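Local atomic coordinates of nuclease (Salmonella phage SETP3, PDB entry 4QBN), a protein that probably acts as a magnesium-dependent nuclease of the VRR-NUC family, binding nucleic acid and hydrolysing its ester bonds. Residues V79-F82 against K83-D86; K51-E54 against N55-P58; L63-H66 against E67-R70. One frame throughout, in Å; residues are numbered along the deposited sequence.

Along the chain, contact 2 comes first, contact 3 follows, and contact 1 closes the series. Contacts 2 and 3 lie in one beta-alpha-beta unit, in the loop leaving strand 44-50 and on helix 60-71; contact 1 follows directly after its second strand, 75-79, and leads into helix 82-92. Because the two strands run parallel, their exits lie side by side: the centres of contacts 1 and 2 are about 10 Å apart, and Ser81 OG meets Glu54 OE2 at 2.8 Å. Contact 3 is centred about 17 Å from contact 2, which touches it through Pro58, and about 20 Å from contact 1. The two loops thus meet at one end of the sheet, while helix 60-71 also reaches the second subunit.

Contact 1 (V79-F82 against K83-D86). With SO4 (sulfate ion), chain D.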
loop_
_atom_site.group_PDB
_atom_site.type_symbol
_atom_site.label_atom_id
_atom_site.label_comp_id
_atom_site.label_asym_id
_atom_site.label_seq_id
_atom_site.Cartn_x
_atom_site.Cartn_y
_atom_site.Cartn_z
ATOM N N VAL A 79 -6.733 8.717 12.240
ATOM C CA VAL A 79 -7.504 9.952 12.398
ATOM C C VAL A 79 -8.916 9.600 12.775
ATOM O O VAL A 79 -9.431 8.580 12.386
ATOM C CB VAL A 79 -7.503 10.817 11.122
ATOM C CG1 VAL A 79 -6.053 11.324 10.797
ATOM C CG2 VAL A 79 -8.109 10.057 9.969
ATOM N N GLY A 80 -9.544 10.433 13.567
ATOM C CA GLY A 80 -10.880 10.075 13.998
ATOM C C GLY A 80 -11.815 11.237 14.043
ATOM O O GLY A 80 -12.868 11.189 14.686
ATOM N N SER A 81 -11.440 12.323 13.396
ATOM C CA SER A 81 -12.330 13.481 13.374
ATOM C C SER A 81 -11.867 14.335 12.232
ATOM O O SER A 81 -10.755 14.184 11.762
ATOM C CB SER A 81 -12.226 14.299 14.678
ATOM O OG SER A 81 -10.891 14.835 14.780
ATOM N N PHE A 82 -12.708 15.274 11.805
ATOM C CA PHE A 82 -12.295 16.190 10.729
ATOM C C PHE A 82 -11.077 17.016 11.145
ATOM O O PHE A 82 -10.199 17.336 10.328
ATOM C CB PHE A 82 -13.413 17.169 10.387
ATOM C CG PHE A 82 -14.504 16.573 9.519
ATOM C CD1 PHE A 82 -15.080 15.353 9.840
ATOM C CD2 PHE A 82 -14.963 17.247 8.396
ATOM C CE1 PHE A 82 -16.119 14.800 9.055
ATOM C CE2 PHE A 82 -15.991 16.693 7.602
ATOM C CZ PHE A 82 -16.557 15.466 7.941
ATOM N N LYS A 83 -11.048 17.423 12.413
ATOM C CA LYS A 83 -9.933 18.238 12.878
ATOM C C LYS A 83 -8.621 17.453 12.773
ATOM O O LYS A 83 -7.563 18.014 12.397
ATOM C CB LYS A 83 -10.210 18.701 14.316
ATOM C CG LYS A 83 -9.273 19.767 14.832
ATOM C CD LYS A 83 -9.947 20.501 15.974
ATOM C CE LYS A 83 -9.098 21.685 16.476
ATOM N NZ LYS A 83 -7.895 21.264 17.294
ATOM N N GLN A 84 -8.659 16.162 13.084
ATOM C CA GLN A 84 -7.447 15.370 12.996
ATOM C C GLN A 84 -6.978 15.224 11.576
ATOM O O GLN A 84 -5.790 15.104 11.332
ATOM C CB GLN A 84 -7.599 13.992 13.660
ATOM C CG GLN A 84 -7.576 14.155 15.207
ATOM C CD GLN A 84 -7.689 12.848 15.952
ATOM O OE1 GLN A 84 -8.162 11.865 15.418
ATOM N NE2 GLN A 84 -7.305 12.852 17.227
ATOM N N VAL A 85 -7.908 15.162 10.617
ATOM C CA VAL A 85 -7.489 15.102 9.221
ATOM C C VAL A 85 -6.755 16.392 8.852
ATOM O O VAL A 85 -5.679 16.402 8.207
ATOM C CB VAL A 85 -8.723 14.914 8.283
ATOM C CG1 VAL A 85 -8.349 15.087 6.802
ATOM C CG2 VAL A 85 -9.335 13.526 8.505
ATOM N N ASP A 86 -7.351 17.499 9.242
ATOM C CA ASP A 86 -6.753 18.820 8.967
ATOM C C ASP A 86 -5.355 18.974 9.606
ATOM O O ASP A 86 -4.422 19.461 8.939
ATOM C CB ASP A 86 -7.673 19.931 9.464
ATOM C CG ASP A 86 -9.000 19.999 8.689
ATOM O OD1 ASP A 86 -9.040 19.640 7.474
ATOM O OD2 ASP A 86 -10.007 20.420 9.302
HETATM S S SO4 D . -14.719 17.205 14.453
HETATM O O1 SO4 D . -14.903 16.947 15.888
HETATM O O2 SO4 D . -15.102 15.962 13.697
HETATM O O3 SO4 D . -15.485 18.364 13.992
HETATM O O4 SO4 D . -13.339 17.622 14.241
#
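Two first torsions set up the meeting of Ser81 and Gln84. The serine hydroxyl sits between its own backbone N and carbonyl carbon (chi1 64°), which turns OG onto the first turn of helix 82-92. Gln84 swings CG away from its carbonyl carbon (chi1 -75°) and then runs extended, so that its amide reaches back past the start of the helix. The results are two bonds in reverse directions: Gln84 N gives its hydrogen to Ser81 OG at 3.1 Å and a good angle of 156°, while Gln84 OE1 takes the hydrogen of Gly80 N at 2.7 Å. The second donor lies in the carbonyl plane of the glutamine amide. Between them the serine OG also rests on the aliphatic part of the glutamine, 3.4 Å from Gln84 CG, and OG is also hydrogen-bonded to Glu54 of the adjoining loop.

The helical backbone bonds begin at once, Val85 N to Ser81 O and Asp86 N to Phe82 O. The first amides have another acceptor: a sulfate, probably from the crystallisation liquor, accepts Lys83 N on O4 at 2.9 Å and Phe82 N on O2 at 3.1 Å. The positive end of the helix dipole would probably help to hold this anion. On the buried side Val79 CG2 meets Val85 CG2 at 4.0 Å, joining the strand end to the helix, while Val85 also packs on Val7, Tyr10 and Ala11 of helix 3-17. Asp86 OD1 reaches the same helix, with a salt bridge to Arg14 and a hydrogen bond to Tyr10 OH. With Ser81 as N-cap and an anion on the amides of the first turn, this is a capped helix N-terminus, placed where strand 75-79 hands over to helix 82-92.

Contact 2 (K51-E54 against N55-P58); sequences KKDE and NTKP
Thr56 OG1 donates to Asp53 OD1 at 2.7 Å, a short bond. The same carboxylate oxygen takes the hydrogen of Asn55 N at 3.0 Å, which makes an Asx turn. Both donors stand well out of the carboxylate plane, one over each face, so OD1 is gripped between them. What puts it there is the first torsion of Asp53: CG lies between backbone N and carbonyl carbon (chi1 70°), turning the carboxylate toward the amide of Asn55 and the hydroxyl of Thr56.

The backbone itself forms a type I beta turn from Asp53 to Thr56, whose closing bond, Thr56 N to Asp53 O, is weak at 3.4 Å. Water 1 bridges the same two residues, donating to Asp53 O and to Thr56 O, each at 2.8 Å. Asp53 OD2 forms a salt bridge with Lys52 NZ at 3.3 Å, weak as a hydrogen bond, and that ammonium also bonds weakly to Thr56 OG1.

Lys51, probably the lysine of the (D/E)XK motif as in relatives of this nuclease superfamily, approaches the other branch of the threonine: bent at chi2 and chi3, it crosses Thr56 at about a right angle and presses CE against CG2 at 3.4 Å, a tight carbon pair. Further out, Lys51 touches Gln62, and Pro58 rests on Leu63 and His66. The loop links strand 44-50 to helix 60-71, and Lys51 and Pro58 both touch Val78 of strand 75-79.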
loop_
_atom_site.group_PDB
_atom_site.type_symbol
_atom_site.label_atom_id
_atom_site.label_comp_id
_atom_site.label_asym_id
_atom_site.label_seq_id
_atom_site.Cartn_x
_atom_site.Cartn_y
_atom_site.Cartn_z
ATOM N N LYS A 51 -11.076 6.264 12.305
ATOM C CA LYS A 51 -11.950 5.829 13.390
ATOM C C LYS A 51 -13.128 6.778 13.572
ATOM O O LYS A 51 -13.155 7.880 13.026
ATOM C CB LYS A 51 -11.172 5.764 14.706
ATOM C CG LYS A 51 -9.935 4.823 14.655
ATOM C CD LYS A 51 -10.286 3.415 14.115
ATOM C CE LYS A 51 -10.945 2.666 15.230
ATOM N NZ LYS A 51 -11.232 1.194 15.056
ATOM N N LYS A 52 -14.093 6.360 14.375
ATOM C CA LYS A 52 -15.346 7.098 14.500
ATOM C C LYS A 52 -15.249 8.367 15.349
ATOM O O LYS A 52 -16.110 9.265 15.255
ATOM C CB LYS A 52 -16.438 6.174 15.063
ATOM C CG LYS A 52 -16.214 5.811 16.498
ATOM C CD LYS A 52 -17.158 4.703 16.949
ATOM C CE LYS A 52 -16.779 4.240 18.350
ATOM N NZ LYS A 52 -17.047 5.284 19.389
ATOM N N ASP A 53 -14.267 8.396 16.241
ATOM C CA ASP A 53 -14.036 9.563 17.114
ATOM C C ASP A 53 -12.611 9.573 17.640
ATOM O O ASP A 53 -11.846 8.621 17.382
ATOM C CB ASP A 53 -15.067 9.674 18.261
ATOM C CG ASP A 53 -14.925 8.583 19.342
ATOM O OD1 ASP A 53 -13.825 8.027 19.551
ATOM O OD2 ASP A 53 -15.945 8.294 20.017
ATOM N N GLU A 54 -12.244 10.651 18.339
ATOM C CA GLU A 54 -10.841 10.847 18.726
ATOM C C GLU A 54 -10.405 9.980 19.904
ATOM O O GLU A 54 -9.208 9.868 20.158
ATOM C CB GLU A 54 -10.554 12.314 19.051
ATOM C CG GLU A 54 -10.720 13.287 17.890
ATOM C CD GLU A 54 -10.375 14.730 18.297
ATOM O OE1 GLU A 54 -10.261 14.972 19.524
ATOM O OE2 GLU A 54 -10.275 15.623 17.413
ATOM N N ASN A 55 -11.361 9.327 20.569
ATOM C CA ASN A 55 -11.068 8.463 21.712
ATOM C C ASN A 55 -11.040 6.983 21.333
ATOM O O ASN A 55 -10.832 6.120 22.179
ATOM C CB ASN A 55 -12.129 8.600 22.804
ATOM C CG ASN A 55 -12.042 9.899 23.585
ATOM O OD1 ASN A 55 -10.960 10.459 23.797
ATOM N ND2 ASN A 55 -13.189 10.351 24.079
ATOM N N THR A 56 -11.251 6.670 20.064
ATOM C CA THR A 56 -11.307 5.273 19.700
ATOM C C THR A 56 -9.935 4.842 19.232
ATOM O O THR A 56 -9.453 5.315 18.205
ATOM C CB THR A 56 -12.373 5.017 18.593
ATOM O OG1 THR A 56 -13.671 5.369 19.090
ATOM C CG2 THR A 56 -12.404 3.562 18.216
ATOM N N LYS A 57 -9.308 3.926 19.966
ATOM C CA LYS A 57 -8.000 3.396 19.543
ATOM C C LYS A 57 -8.231 2.277 18.508
ATOM O O LYS A 57 -9.277 1.602 18.526
ATOM C CB LYS A 57 -7.252 2.822 20.749
ATOM C CG LYS A 57 -7.000 3.805 21.876
ATOM C CD LYS A 57 -6.059 3.204 22.924
ATOM C CE LYS A 57 -6.780 2.215 23.796
ATOM N NZ LYS A 57 -7.901 2.931 24.416
ATOM N N PRO A 58 -7.275 2.066 17.617
ATOM C CA PRO A 58 -7.352 0.886 16.732
ATOM C C PRO A 58 -7.317 -0.394 17.583
ATOM O O PRO A 58 -6.893 -0.353 18.750
ATOM C CB PRO A 58 -6.073 1.002 15.900
ATOM C CG PRO A 58 -5.748 2.491 15.909
ATOM C CD PRO A 58 -6.138 2.951 17.285
HETATM O O HOH W 1 -9.204 7.829 16.934
#

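Contact 3 (L63-H66 against E67-R70); sequences LREH and ERFR
Glu65 and Arg68, three residues apart on helix 60-71, form a salt bridge: Arg68 NH1 donates to Glu65 OE1 at 2.8 Å. The nitrogen meets the oxygen nearly along its C-O axis, and the N-H is bent, at 135°. Glu65 reaches across with CG anti to the backbone N (chi1 -175°) and a bend at chi2 (77°), which together bring the carboxylate over toward the next turn. Its OE2 is taken by Tyr27 and by Arg23 of the second subunit, so this buried acid is shared across the dimer interface. OE2 also touches the Phe69 ring, 3.4 Å from CE1.

Arg64 and Arg68 run side by side, pointing the same way. Their nitrogens Arg64 NH1 and Arg68 NH2 are 2.8 Å apart, but both are donors, so this is no hydrogen bond and the closeness is doubtful. A sulfate about 3 Å from the Arg68 side chain, at nearest atoms, may offset part of the charge there.

On another side of the helix Arg70 NH1 donates to Glu67 OE2 at 3.0 Å, in the guanidinium plane. Arg70 NH2 has two acceptors, Val76 O and water 2. That water lies 2.7 Å from His66 ND1, in the plane of the ring, and so links histidine to arginine. The amides of Glu67 to Arg70 donate to the carbonyls of Leu63 to His66. With Phe69 and His66 packed against Val76, this is the helix of a beta-alpha-beta crossover, one face on the sheet and another on the partner subunit.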
loop_
_atom_site.group_PDB
_atom_site.type_symbol
_atom_site.label_atom_id
_atom_site.label_comp_id
_atom_site.label_asym_id
_atom_site.label_seq_id
_atom_site.Cartn_x
_atom_site.Cartn_y
_atom_site.Cartn_z
ATOM N N LEU A 63 -3.034 -2.354 15.806
ATOM C CA LEU A 63 -1.882 -1.659 16.383
ATOM C C LEU A 63 -0.558 -2.383 16.075
ATOM O O LEU A 63 0.456 -1.724 15.855
ATOM C CB LEU A 63 -2.032 -1.481 17.915
ATOM C CG LEU A 63 -3.084 -0.425 18.317
ATOM C CD1 LEU A 63 -3.320 -0.359 19.834
ATOM C CD2 LEU A 63 -2.703 0.975 17.760
ATOM N N ARG A 64 -0.552 -3.722 16.150
ATOM C CA ARG A 64 0.701 -4.449 15.902
ATOM C C ARG A 64 1.056 -4.289 14.464
ATOM O O ARG A 64 2.241 -4.093 14.156
ATOM C CB ARG A 64 0.651 -5.961 16.313
ATOM C CG ARG A 64 -0.465 -6.812 15.730
ATOM C CD ARG A 64 -0.356 -8.352 16.145
ATOM N NE ARG A 64 -1.459 -9.187 15.627
ATOM C CZ ARG A 64 -1.324 -10.343 14.980
ATOM N NH1 ARG A 64 -0.141 -10.871 14.749
ATOM N NH2 ARG A 64 -2.391 -10.976 14.554
ATOM N N GLU A 65 0.053 -4.334 13.578
ATOM C CA GLU A 65 0.352 -4.123 12.136
ATOM C C GLU A 65 0.922 -2.702 11.878
ATOM O O GLU A 65 1.937 -2.517 11.167
ATOM C CB GLU A 65 -0.922 -4.358 11.310
ATOM C CG GLU A 65 -0.673 -4.273 9.778
ATOM C CD GLU A 65 0.011 -5.541 9.202
ATOM O OE1 GLU A 65 0.422 -6.443 9.994
ATOM O OE2 GLU A 65 0.077 -5.684 7.935
ATOM N N HIS A 66 0.356 -1.687 12.526
ATOM C CA HIS A 66 0.920 -0.318 12.340
ATOM C C HIS A 66 2.348 -0.283 12.800
ATOM O O HIS A 66 3.216 0.364 12.198
ATOM C CB HIS A 66 0.134 0.718 13.174
ATOM C CG HIS A 66 -1.290 0.833 12.780
ATOM N ND1 HIS A 66 -2.207 1.555 13.524
ATOM C CD2 HIS A 66 -1.969 0.303 11.735
ATOM C CE1 HIS A 66 -3.395 1.461 12.946
ATOM N NE2 HIS A 66 -3.281 0.718 11.853
ATOM N N GLU A 67 2.633 -0.978 13.891
ATOM C CA GLU A 67 4.025 -0.910 14.354
ATOM C C GLU A 67 4.991 -1.680 13.442
ATOM O O GLU A 67 6.133 -1.283 13.344
ATOM C CB GLU A 67 4.189 -1.277 15.820
ATOM C CG GLU A 67 3.845 -0.073 16.797
ATOM C CD GLU A 67 4.774 1.194 16.722
ATOM O OE1 GLU A 67 5.719 1.312 17.515
ATOM O OE2 GLU A 67 4.526 2.114 15.951
ATOM N N ARG A 68 4.572 -2.799 12.833
ATOM C CA ARG A 68 5.409 -3.507 11.847
ATOM C C ARG A 68 5.757 -2.585 10.685
ATOM O O ARG A 68 6.899 -2.623 10.134
ATOM C CB ARG A 68 4.679 -4.747 11.270
ATOM C CG ARG A 68 4.368 -5.834 12.288
ATOM C CD ARG A 68 3.797 -7.090 11.544
ATOM N NE ARG A 68 3.423 -8.151 12.487
ATOM C CZ ARG A 68 2.164 -8.421 12.856
ATOM N NH1 ARG A 68 1.117 -7.737 12.346
ATOM N NH2 ARG A 68 1.955 -9.381 13.725
ATOM N N PHE A 69 4.781 -1.783 10.276
ATOM C CA PHE A 69 4.996 -0.816 9.200
ATOM C C PHE A 69 5.967 0.279 9.672
ATOM O O PHE A 69 6.923 0.638 8.946
ATOM C CB PHE A 69 3.675 -0.131 8.797
ATOM C CG PHE A 69 2.864 -0.890 7.740
ATOM C CD1 PHE A 69 2.627 -2.259 7.852
ATOM C CD2 PHE A 69 2.274 -0.182 6.685
ATOM C CE1 PHE A 69 1.834 -2.918 6.875
ATOM C CE2 PHE A 69 1.509 -0.834 5.740
ATOM C CZ PHE A 69 1.286 -2.212 5.842
ATOM N N ARG A 70 5.704 0.846 10.829
ATOM C CA ARG A 70 6.495 2.023 11.246
ATOM C C ARG A 70 7.944 1.655 11.603
ATOM O O ARG A 70 8.861 2.482 11.412
ATOM C CB ARG A 70 5.834 2.744 12.400
ATOM C CG ARG A 70 4.502 3.417 12.088
ATOM C CD ARG A 70 4.261 4.366 13.207
ATOM N NE ARG A 70 2.876 4.856 13.157
ATOM C CZ ARG A 70 1.894 4.419 13.922
ATOM N NH1 ARG A 70 2.132 3.507 14.893
ATOM N NH2 ARG A 70 0.673 4.924 13.738
HETATM O O HOH W 2 -1.305 3.227 15.433
#